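Local coordinates for flagellar assembly factor FliW (Geobacillus thermodenitrificans, PDB 5DMD), which probably binds the translational repressor CsrA, prevents it from repressing targets such as flagellin, and takes part in assembling the flagellum, at residues Q24-P27 and G28-E31; V59-P63 and F64-P68; D76-L79 and E80-I84; T85-Q88 and D89-L92. The protein carries 1 engineered substitution. All coordinates share one frame; numbering follows the deposited sequence.

Contact 1 of 4, residues Q24-P27 and G28-E31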
loop_
_atom_site.group_PDB
_atom_site.type_symbol
_atom_site.label_atom_id
_atom_site.label_comp_id
_atom_site.label_asym_id
_atom_site.label_seq_id
_atom_site.Cartn_x
_atom_site.Cartn_y
_atom_site.Cartn_z
ATOM N N GLN A 24 1.156 1.195 -14.419
ATOM C CA GLN A 24 1.365 -0.214 -14.717
ATOM C C GLN A 24 0.370 -1.112 -14.007
ATOM O O GLN A 24 0.587 -2.329 -13.949
ATOM C CB GLN A 24 2.788 -0.645 -14.337
ATOM C CG GLN A 24 3.881 0.006 -15.155
ATOM C CD GLN A 24 5.257 -0.518 -14.802
ATOM O OE1 GLN A 24 5.558 -0.777 -13.637
ATOM N NE2 GLN A 24 6.098 -0.690 -15.814
ATOM N N GLY A 25 -0.707 -0.547 -13.464
ATOM C CA GLY A 25 -1.560 -1.352 -12.619
ATOM C C GLY A 25 -0.806 -1.773 -11.370
ATOM O O GLY A 25 0.142 -1.113 -10.924
ATOM N N ILE A 26 -1.232 -2.899 -10.806
ATOM C CA ILE A 26 -0.476 -3.539 -9.733
ATOM C C ILE A 26 -0.187 -4.972 -10.167
ATOM O O ILE A 26 -0.926 -5.524 -10.998
ATOM C CB ILE A 26 -1.211 -3.484 -8.384
ATOM C CG1 ILE A 26 -2.590 -4.132 -8.502
ATOM C CG2 ILE A 26 -1.329 -2.029 -7.897
ATOM C CD1 ILE A 26 -3.362 -4.141 -7.212
ATOM N N PRO A 27 0.883 -5.595 -9.670
ATOM C CA PRO A 27 1.175 -6.982 -10.047
ATOM C C PRO A 27 -0.033 -7.872 -9.800
ATOM O O PRO A 27 -0.663 -7.820 -8.741
ATOM C CB PRO A 27 2.341 -7.352 -9.119
ATOM C CG PRO A 27 3.012 -6.039 -8.855
ATOM C CD PRO A 27 1.894 -5.042 -8.751
ATOM N N GLY A 28 -0.378 -8.669 -10.805
ATOM C CA GLY A 28 -1.555 -9.491 -10.778
ATOM C C GLY A 28 -2.766 -8.850 -11.415
ATOM O O GLY A 28 -3.676 -9.569 -11.842
ATOM N N PHE A 29 -2.791 -7.512 -11.507
ATOM C CA PHE A 29 -3.965 -6.770 -11.956
ATOM C C PHE A 29 -3.492 -5.552 -12.744
ATOM O O PHE A 29 -3.650 -4.411 -12.320
ATOM C CB PHE A 29 -4.871 -6.353 -10.794
ATOM C CG PHE A 29 -5.346 -7.506 -9.970
ATOM C CD1 PHE A 29 -6.454 -8.240 -10.364
ATOM C CD2 PHE A 29 -4.665 -7.880 -8.829
ATOM C CE1 PHE A 29 -6.888 -9.321 -9.619
ATOM C CE2 PHE A 29 -5.088 -8.961 -8.079
ATOM C CZ PHE A 29 -6.205 -9.681 -8.472
ATOM N N LEU A 30 -2.883 -5.802 -13.906
ATOM C CA LEU A 30 -2.317 -4.702 -14.684
ATOM C C LEU A 30 -3.372 -3.720 -15.163
ATOM O O LEU A 30 -3.044 -2.565 -15.440
ATOM C CB LEU A 30 -1.557 -5.239 -15.896
ATOM C CG LEU A 30 -0.506 -6.295 -15.567
ATOM C CD1 LEU A 30 0.208 -6.693 -16.848
ATOM C CD2 LEU A 30 0.488 -5.787 -14.563
ATOM N N GLU A 31 -4.624 -4.154 -15.258
ATOM C CA GLU A 31 -5.713 -3.331 -15.767
ATOM C C GLU A 31 -6.248 -2.380 -14.714
ATOM O O GLU A 31 -7.032 -1.484 -15.047
ATOM C CB GLU A 31 -6.833 -4.275 -16.210
ATOM C CG GLU A 31 -7.542 -4.970 -15.034
ATOM C CD GLU A 31 -6.798 -6.207 -14.509
ATOM O OE1 GLU A 31 -6.030 -6.827 -15.272
ATOM O OE2 GLU A 31 -6.995 -6.559 -13.329
#

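Contact 2 of 4, residues V59-P63 and F64-P68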
loop_
_atom_site.group_PDB
_atom_site.type_symbol
_atom_site.label_atom_id
_atom_site.label_comp_id
_atom_site.label_asym_id
_atom_site.label_seq_id
_atom_site.Cartn_x
_atom_site.Cartn_y
_atom_site.Cartn_z
ATOM N N VAL A 59 -5.663 -3.567 2.574
ATOM C CA VAL A 59 -5.415 -2.894 3.846
ATOM C C VAL A 59 -3.952 -2.486 3.911
ATOM O O VAL A 59 -3.065 -3.341 3.830
ATOM C CB VAL A 59 -5.773 -3.798 5.033
ATOM C CG1 VAL A 59 -5.497 -3.060 6.328
ATOM C CG2 VAL A 59 -7.230 -4.233 4.947
ATOM N N LEU A 60 -3.704 -1.189 4.091
ATOM C CA LEU A 60 -2.363 -0.626 4.116
ATOM C C LEU A 60 -2.053 -0.043 5.486
ATOM O O LEU A 60 -2.946 0.420 6.204
ATOM C CB LEU A 60 -2.236 0.505 3.096
ATOM C CG LEU A 60 -1.900 0.177 1.636
ATOM C CD1 LEU A 60 -2.726 -0.956 1.073
ATOM C CD2 LEU A 60 -2.102 1.448 0.815
ATOM N N ILE A 61 -0.768 -0.055 5.834
ATOM C CA ILE A 61 -0.251 0.745 6.935
ATOM C C ILE A 61 0.911 1.561 6.408
ATOM O O ILE A 61 1.565 1.193 5.425
ATOM C CB ILE A 61 0.237 -0.087 8.144
ATOM C CG1 ILE A 61 1.302 -1.110 7.727
ATOM C CG2 ILE A 61 -0.920 -0.792 8.822
ATOM C CD1 ILE A 61 2.129 -1.657 8.904
ATOM N N GLU A 62 1.177 2.665 7.071
ATOM C CA GLU A 62 2.464 3.297 6.896
ATOM C C GLU A 62 3.499 2.443 7.629
ATOM O O GLU A 62 3.333 2.161 8.823
ATOM C CB GLU A 62 2.410 4.700 7.483
ATOM C CG GLU A 62 3.708 5.442 7.388
ATOM C CD GLU A 62 3.743 6.303 6.155
ATOM O OE1 GLU A 62 4.653 6.109 5.323
ATOM O OE2 GLU A 62 2.832 7.134 5.984
ATOM N N PRO A 63 4.549 1.979 6.949
ATOM C CA PRO A 63 5.385 0.916 7.534
ATOM C C PRO A 63 6.091 1.304 8.816
ATOM O O PRO A 63 6.264 0.449 9.692
ATOM C CB PRO A 63 6.388 0.585 6.420
ATOM C CG PRO A 63 6.263 1.706 5.430
ATOM C CD PRO A 63 4.885 2.237 5.544
ATOM N N PHE A 64 6.514 2.563 8.958
ATOM C CA PHE A 64 7.360 2.918 10.093
ATOM C C PHE A 64 6.613 2.839 11.414
ATOM O O PHE A 64 7.251 2.738 12.467
ATOM C CB PHE A 64 7.945 4.308 9.865
ATOM C CG PHE A 64 8.602 4.461 8.524
ATOM C CD1 PHE A 64 9.871 3.956 8.296
ATOM C CD2 PHE A 64 7.937 5.083 7.479
ATOM C CE1 PHE A 64 10.474 4.092 7.060
ATOM C CE2 PHE A 64 8.537 5.222 6.238
ATOM C CZ PHE A 64 9.808 4.723 6.029
ATOM N N SER A 65 5.278 2.842 11.375
ATOM C CA SER A 65 4.492 2.739 12.599
ATOM C C SER A 65 4.713 1.407 13.304
ATOM O O SER A 65 4.630 1.334 14.535
ATOM C CB SER A 65 3.013 2.938 12.272
ATOM O OG SER A 65 2.581 2.005 11.296
ATOM N N TYR A 66 4.994 0.346 12.546
ATOM C CA TYR A 66 5.234 -0.975 13.107
ATOM C C TYR A 66 6.638 -1.494 12.840
ATOM O O TYR A 66 7.062 -2.433 13.521
ATOM C CB TYR A 66 4.229 -1.996 12.542
ATOM C CG TYR A 66 2.807 -1.824 13.048
ATOM C CD1 TYR A 66 1.920 -0.992 12.380
ATOM C CD2 TYR A 66 2.369 -2.477 14.186
ATOM C CE1 TYR A 66 0.621 -0.828 12.831
ATOM C CE2 TYR A 66 1.073 -2.315 14.651
ATOM C CZ TYR A 66 0.205 -1.489 13.965
ATOM O OH TYR A 66 -1.087 -1.320 14.410
ATOM N N PHE A 67 7.365 -0.907 11.888
ATOM C CA PHE A 67 8.657 -1.407 11.427
ATOM C C PHE A 67 9.582 -0.205 11.361
ATOM O O PHE A 67 9.853 0.341 10.279
ATOM C CB PHE A 67 8.515 -2.107 10.078
ATOM C CG PHE A 67 7.572 -3.273 10.118
ATOM C CD1 PHE A 67 7.938 -4.453 10.771
ATOM C CD2 PHE A 67 6.308 -3.170 9.573
ATOM C CE1 PHE A 67 7.074 -5.529 10.819
ATOM C CE2 PHE A 67 5.435 -4.244 9.625
ATOM C CZ PHE A 67 5.817 -5.416 10.251
ATOM N N PRO A 68 10.073 0.241 12.514
ATOM C CA PRO A 68 10.769 1.532 12.571
ATOM C C PRO A 68 12.064 1.585 11.801
ATOM O O PRO A 68 12.480 2.691 11.440
ATOM C CB PRO A 68 11.015 1.749 14.064
ATOM C CG PRO A 68 10.755 0.424 14.714
ATOM C CD PRO A 68 9.780 -0.297 13.853
#

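Contact 3 of 4, residues D76-L79 and E80-I84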
loop_
_atom_site.group_PDB
_atom_site.type_symbol
_atom_site.label_atom_id
_atom_site.label_comp_id
_atom_site.label_asym_id
_atom_site.label_seq_id
_atom_site.Cartn_x
_atom_site.Cartn_y
_atom_site.Cartn_z
ATOM N N ASP A 76 16.306 3.209 -10.098
ATOM C CA ASP A 76 16.260 4.407 -10.934
ATOM C C ASP A 76 15.012 4.439 -11.804
ATOM O O ASP A 76 14.423 5.504 -12.024
ATOM C CB ASP A 76 17.510 4.482 -11.811
ATOM C CG ASP A 76 18.772 4.685 -11.007
ATOM O OD1 ASP A 76 18.670 5.147 -9.852
ATOM O OD2 ASP A 76 19.865 4.390 -11.537
ATOM N N ASN A 77 14.588 3.281 -12.303
ATOM C CA ASN A 77 13.401 3.236 -13.148
ATOM C C ASN A 77 12.147 3.650 -12.389
ATOM O O ASN A 77 11.304 4.379 -12.922
ATOM C CB ASN A 77 13.230 1.854 -13.761
ATOM C CG ASN A 77 12.154 1.841 -14.811
ATOM O OD1 ASN A 77 12.279 2.498 -15.843
ATOM N ND2 ASN A 77 11.080 1.106 -14.553
ATOM N N THR A 78 11.996 3.180 -11.149
ATOM C CA THR A 78 10.849 3.593 -10.344
ATOM C C THR A 78 10.878 5.090 -10.061
ATOM O O THR A 78 9.842 5.767 -10.136
ATOM C CB THR A 78 10.818 2.803 -9.033
ATOM O OG1 THR A 78 10.582 1.415 -9.308
ATOM C CG2 THR A 78 9.756 3.346 -8.081
ATOM N N LEU A 79 12.051 5.626 -9.717
ATOM C CA LEU A 79 12.147 7.057 -9.449
ATOM C C LEU A 79 11.710 7.870 -10.661
ATOM O O LEU A 79 10.990 8.869 -10.529
ATOM C CB LEU A 79 13.571 7.427 -9.020
ATOM C CG LEU A 79 14.051 6.814 -7.696
ATOM C CD1 LEU A 79 15.557 6.962 -7.542
ATOM C CD2 LEU A 79 13.339 7.437 -6.515
ATOM N N GLU A 80 12.127 7.447 -11.854
ATOM C CA GLU A 80 11.716 8.136 -13.071
ATOM C C GLU A 80 10.212 7.995 -13.314
ATOM O O GLU A 80 9.520 8.986 -13.582
ATOM C CB GLU A 80 12.534 7.623 -14.257
ATOM C CG GLU A 80 12.310 8.392 -15.547
ATOM C CD GLU A 80 13.114 7.814 -16.690
ATOM O OE1 GLU A 80 14.298 7.489 -16.462
ATOM O OE2 GLU A 80 12.566 7.680 -17.804
ATOM N N GLN A 81 9.686 6.770 -13.215
ATOM C CA GLN A 81 8.276 6.538 -13.510
ATOM C C GLN A 81 7.375 7.369 -12.611
ATOM O O GLN A 81 6.319 7.847 -13.046
ATOM C CB GLN A 81 7.941 5.057 -13.323
ATOM C CG GLN A 81 8.386 4.161 -14.460
ATOM C CD GLN A 81 8.365 2.687 -14.087
ATOM O OE1 GLN A 81 8.504 2.323 -12.920
ATOM N NE2 GLN A 81 8.181 1.829 -15.088
ATOM N N LEU A 82 7.758 7.525 -11.345
ATOM C CA LEU A 82 6.950 8.245 -10.379
ATOM C C LEU A 82 7.373 9.697 -10.216
ATOM O O LEU A 82 6.818 10.395 -9.357
ATOM C CB LEU A 82 7.030 7.540 -9.031
ATOM C CG LEU A 82 6.418 6.150 -9.009
ATOM C CD1 LEU A 82 6.534 5.577 -7.634
ATOM C CD2 LEU A 82 4.951 6.160 -9.440
ATOM N N GLN A 83 8.345 10.155 -11.009
ATOM C CA GLN A 83 8.818 11.547 -10.981
ATOM C C GLN A 83 9.267 11.984 -9.587
ATOM O O GLN A 83 8.958 13.085 -9.130
ATOM C CB GLN A 83 7.793 12.511 -11.586
ATOM C CG GLN A 83 7.367 12.105 -12.992
ATOM C CD GLN A 83 6.643 13.207 -13.737
ATOM O OE1 GLN A 83 5.925 14.007 -13.138
ATOM N NE2 GLN A 83 6.827 13.252 -15.052
ATOM N N ILE A 84 10.020 11.121 -8.911
ATOM C CA ILE A 84 10.452 11.363 -7.538
ATOM C C ILE A 84 11.798 12.076 -7.567
ATOM O O ILE A 84 12.762 11.578 -8.161
ATOM C CB ILE A 84 10.544 10.047 -6.749
ATOM C CG1 ILE A 84 9.151 9.447 -6.534
ATOM C CG2 ILE A 84 11.229 10.268 -5.409
ATOM C CD1 ILE A 84 9.167 7.977 -6.187
#

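Contact 4 of 4, residues T85-Q88 and D89-L92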
loop_
_atom_site.group_PDB
_atom_site.type_symbol
_atom_site.label_atom_id
_atom_site.label_comp_id
_atom_site.label_asym_id
_atom_site.label_seq_id
_atom_site.Cartn_x
_atom_site.Cartn_y
_atom_site.Cartn_z
ATOM N N THR A 85 11.867 13.246 -6.922
ATOM C CA THR A 85 13.109 14.007 -6.813
ATOM C C THR A 85 13.790 13.835 -5.463
ATOM O O THR A 85 14.997 14.074 -5.354
ATOM C CB THR A 85 12.838 15.507 -7.009
ATOM O OG1 THR A 85 12.081 16.008 -5.899
ATOM C CG2 THR A 85 12.039 15.738 -8.282
ATOM N N GLY A 86 13.044 13.434 -4.443
ATOM C CA GLY A 86 13.565 13.300 -3.097
ATOM C C GLY A 86 12.495 12.680 -2.231
ATOM O O GLY A 86 11.351 12.496 -2.657
ATOM N N GLU A 87 12.874 12.354 -0.998
ATOM C CA GLU A 87 11.931 11.637 -0.149
ATOM C C GLU A 87 10.719 12.484 0.231
ATOM O O GLU A 87 9.675 11.920 0.573
ATOM C CB GLU A 87 12.627 11.022 1.067
ATOM C CG GLU A 87 13.346 9.700 0.746
ATOM C CD GLU A 87 12.444 8.667 0.075
ATOM O OE1 GLU A 87 11.407 8.300 0.672
ATOM O OE2 GLU A 87 12.773 8.219 -1.049
ATOM N N GLN A 88 10.810 13.817 0.136
ATOM C CA GLN A 88 9.658 14.656 0.455
ATOM C C GLN A 88 8.503 14.450 -0.517
ATOM O O GLN A 88 7.372 14.849 -0.215
ATOM C CB GLN A 88 10.065 16.138 0.487
ATOM C CG GLN A 88 10.977 16.506 1.655
ATOM C CD GLN A 88 10.279 16.457 3.005
ATOM O OE1 GLN A 88 9.050 16.475 3.090
ATOM N NE2 GLN A 88 11.068 16.389 4.073
ATOM N N ASP A 89 8.755 13.832 -1.667
ATOM C CA ASP A 89 7.715 13.615 -2.664
ATOM C C ASP A 89 6.876 12.377 -2.385
ATOM O O ASP A 89 5.807 12.240 -2.991
ATOM C CB ASP A 89 8.341 13.441 -4.056
ATOM C CG ASP A 89 9.125 14.658 -4.514
ATOM O OD1 ASP A 89 8.982 15.724 -3.895
ATOM O OD2 ASP A 89 9.905 14.535 -5.490
ATOM N N VAL A 90 7.309 11.501 -1.472
ATOM C CA VAL A 90 6.894 10.100 -1.444
ATOM C C VAL A 90 6.092 9.800 -0.189
ATOM O O VAL A 90 6.468 10.210 0.914
ATOM C CB VAL A 90 8.135 9.189 -1.499
ATOM C CG1 VAL A 90 7.742 7.730 -1.343
ATOM C CG2 VAL A 90 8.874 9.406 -2.802
ATOM N N ALA A 91 5.001 9.061 -0.361
ATOM C CA ALA A 91 4.360 8.344 0.732
ATOM C C ALA A 91 4.537 6.851 0.502
ATOM O O ALA A 91 4.354 6.364 -0.618
ATOM C CB ALA A 91 2.870 8.661 0.797
ATOM N N LEU A 92 4.915 6.131 1.557
ATOM C CA LEU A 92 5.156 4.701 1.496
ATOM C C LEU A 92 4.117 3.961 2.328
ATOM O O LEU A 92 3.742 4.405 3.421
ATOM C CB LEU A 92 6.534 4.351 2.065
ATOM C CG LEU A 92 7.815 4.704 1.309
ATOM C CD1 LEU A 92 9.021 4.230 2.116
ATOM C CD2 LEU A 92 7.833 4.118 -0.093
#

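Contact 1 of 4, residues Q24-P27 and G28-E31
F29 and I26 meet obliquely across a type II beta turn that runs I26-P27-G28-F29. CB of F29 lies 3.9 Å from CG1 of I26, where the two side chains make an apolar contact. Further out, CD2 passes P27 O at 4.0 Å, and at the CD1 edge the carboxylate oxygen OE2 of E31 lies in the ring plane. CG stands anti to the carbonyl carbon (chi1 -57°), which sets the ring beside the backbone N, with CD2 near P27 O.

The backbone closes the turn twice, making I26 and F29 a single antiparallel hydrogen-bonded pair. F29 N gives a bond of 2.8 Å to I26 O, and I26 N returns one of 3.2 Å to F29 O, from above the plane of that carbonyl. P27 suits the second position because its ring holds phi near that required, and G28 suits the third, where phi is positive (94°). G25, also at positive phi, has no side chain, and its CA can therefore come within 3.4 Å of L30 O in a CH...O contact. L30 CD2 rests 3.5 Å from Q24 O. Across the turn the polar bonds run from backbone to backbone, and G28 accepts the positive phi, so the turn probably depends little on polar side chains.

Contact 2 of 4, residues V59-P63 and F64-P68
S65 OG donates a hydrogen bond to E62 O at 2.6 Å, reaching it almost along the line of the carbonyl. S65 N adds a longer bond to the same oxygen from above the carbonyl plane, and one acceptor thus holds both backbone and side chain. Serine suits the place because OG, set between the backbone N and the carbonyl carbon (chi1 56°), turns back to the chain three residues earlier. P63 O is likewise shared: Y66 N reaches it at 3.1 Å and F67 N at 2.8 Å. P63, with no N-H to offer and a ring that fixes phi, fits the start of such a turn.

These bonds wind the chain up as it leaves strand 57-61 of the large antiparallel sheet on its way to helix 76-81. Against the turn, I61 CD1 meets Y66 CD1 at 3.5 Å, the two side chains crossing at about a right angle, and F67 CE2 at 4.3 Å. At E62 and P63, P63 CG lies over one face of the F64 ring, near its rim, while E62 OE1 approaches the ring edge, 4.1 Å from CD2 of F64. Farther out, F67 leans on A107 and L109 of strand 106-116, and I61 packs against V94 and L96 of strand 90-97.

Contact 3 of 4, residues D76-L79 and E80-I84
L79 and I84 meet where helix 76-81 ends in a Schellman motif: Q83 turns to positive phi (55°), and the chain bonds back twice into the last turn. Those two bonds are Q83 N to E80 O at 3.1 Å and I84 N to L79 O. Ahead of them run regular helical bonds, from E80 N to D76 O at 3.0 Å, from Q81 N to N77 O and from L82 N to T78 O.

Apolar contacts accompany the motif. L79 CD2 touches I84 CG2 at 3.7 Å, the side chains crossing at about a right angle; two branched aliphatics are well suited to this pairing across the motif. One turn back, T78 CG2 lies 3.9 Å from L82 CD1, the two side chains side by side and pointing the same way; T78 also touches V125, and L82 touches L121.

Several polar side chains bind nearby lysines. T78 OG1 is bonded to D75 and to K123, and Q81 OE1 binds the same lysine, K123, of strand 121-124, which ties the helix to that strand. Q83 OE1 reaches K119, while L82 O is taken by N116 ND2. The closing bond of the motif is nearly straight: I84 N meets L79 O at 2.9 Å, in the carbonyl plane, with an angle of 168° at the hydrogen.

Contact 4 of 4, residues T85-Q88 and D89-L92
D89 swings its carboxylate back across T85, the side chains crossing at about a right angle, and OD2 gathers the donors of that residue. T85 N reaches OD2 at 2.7 Å, nearly along its C-O axis, and T85 OG1 does so at 2.7 Å on the syn side, 21° out of the carboxylate plane. G86 N adds a weak third bond to the same oxygen, 3.5 Å long. Threonine suits the start of the turn because its hydroxyl, placed between the backbone N and the carbonyl carbon (chi1 68°), faces the same acceptor as its own N-H. The short aspartate side chain places OD2 beside T85 N, four residues earlier, and so many donors would probably favour its charged form.

The backbone winds with it. D89 N donates to G86 O at 3.1 Å and V90 N to E87 O at 3.2 Å, each from above the carbonyl plane, in the tight 3-10 manner of the segment around E87 and Q88. E87 bends at chi2, which brings OE1 to 4.0 Å from V90 CB.

The turn thus leads the chain from helix 76-81 into strand 90-97, which is paired along its start with the strand 106-116 region through A91 to I115. V90 packs on I84, and both V90 and L92 rest on V114.

How the contacts relate
Contacts 3 and 4 are the closest pair, their centres 11 Å apart. I84, just beyond the end of the helix, touches V90 at the head of strand 90-97, with I84 CG2 3.6 Å from V90 CG2. That strand carries on to contact 2, whose centre is 16 Å from that of contact 4: P63 CD lies 3.2 Å from L92 O, and strands 57-61 and 90-97 are neighbours in one sheet. Contact 1 stands apart from contact 2, centres 23 Å away on opposite sides of the chain's centre, but its Q24 packs against Q81 of contact 3, and both residues adjoin K123. All four are local contacts: two loops, a helix end and the turn leading into strand 90-97.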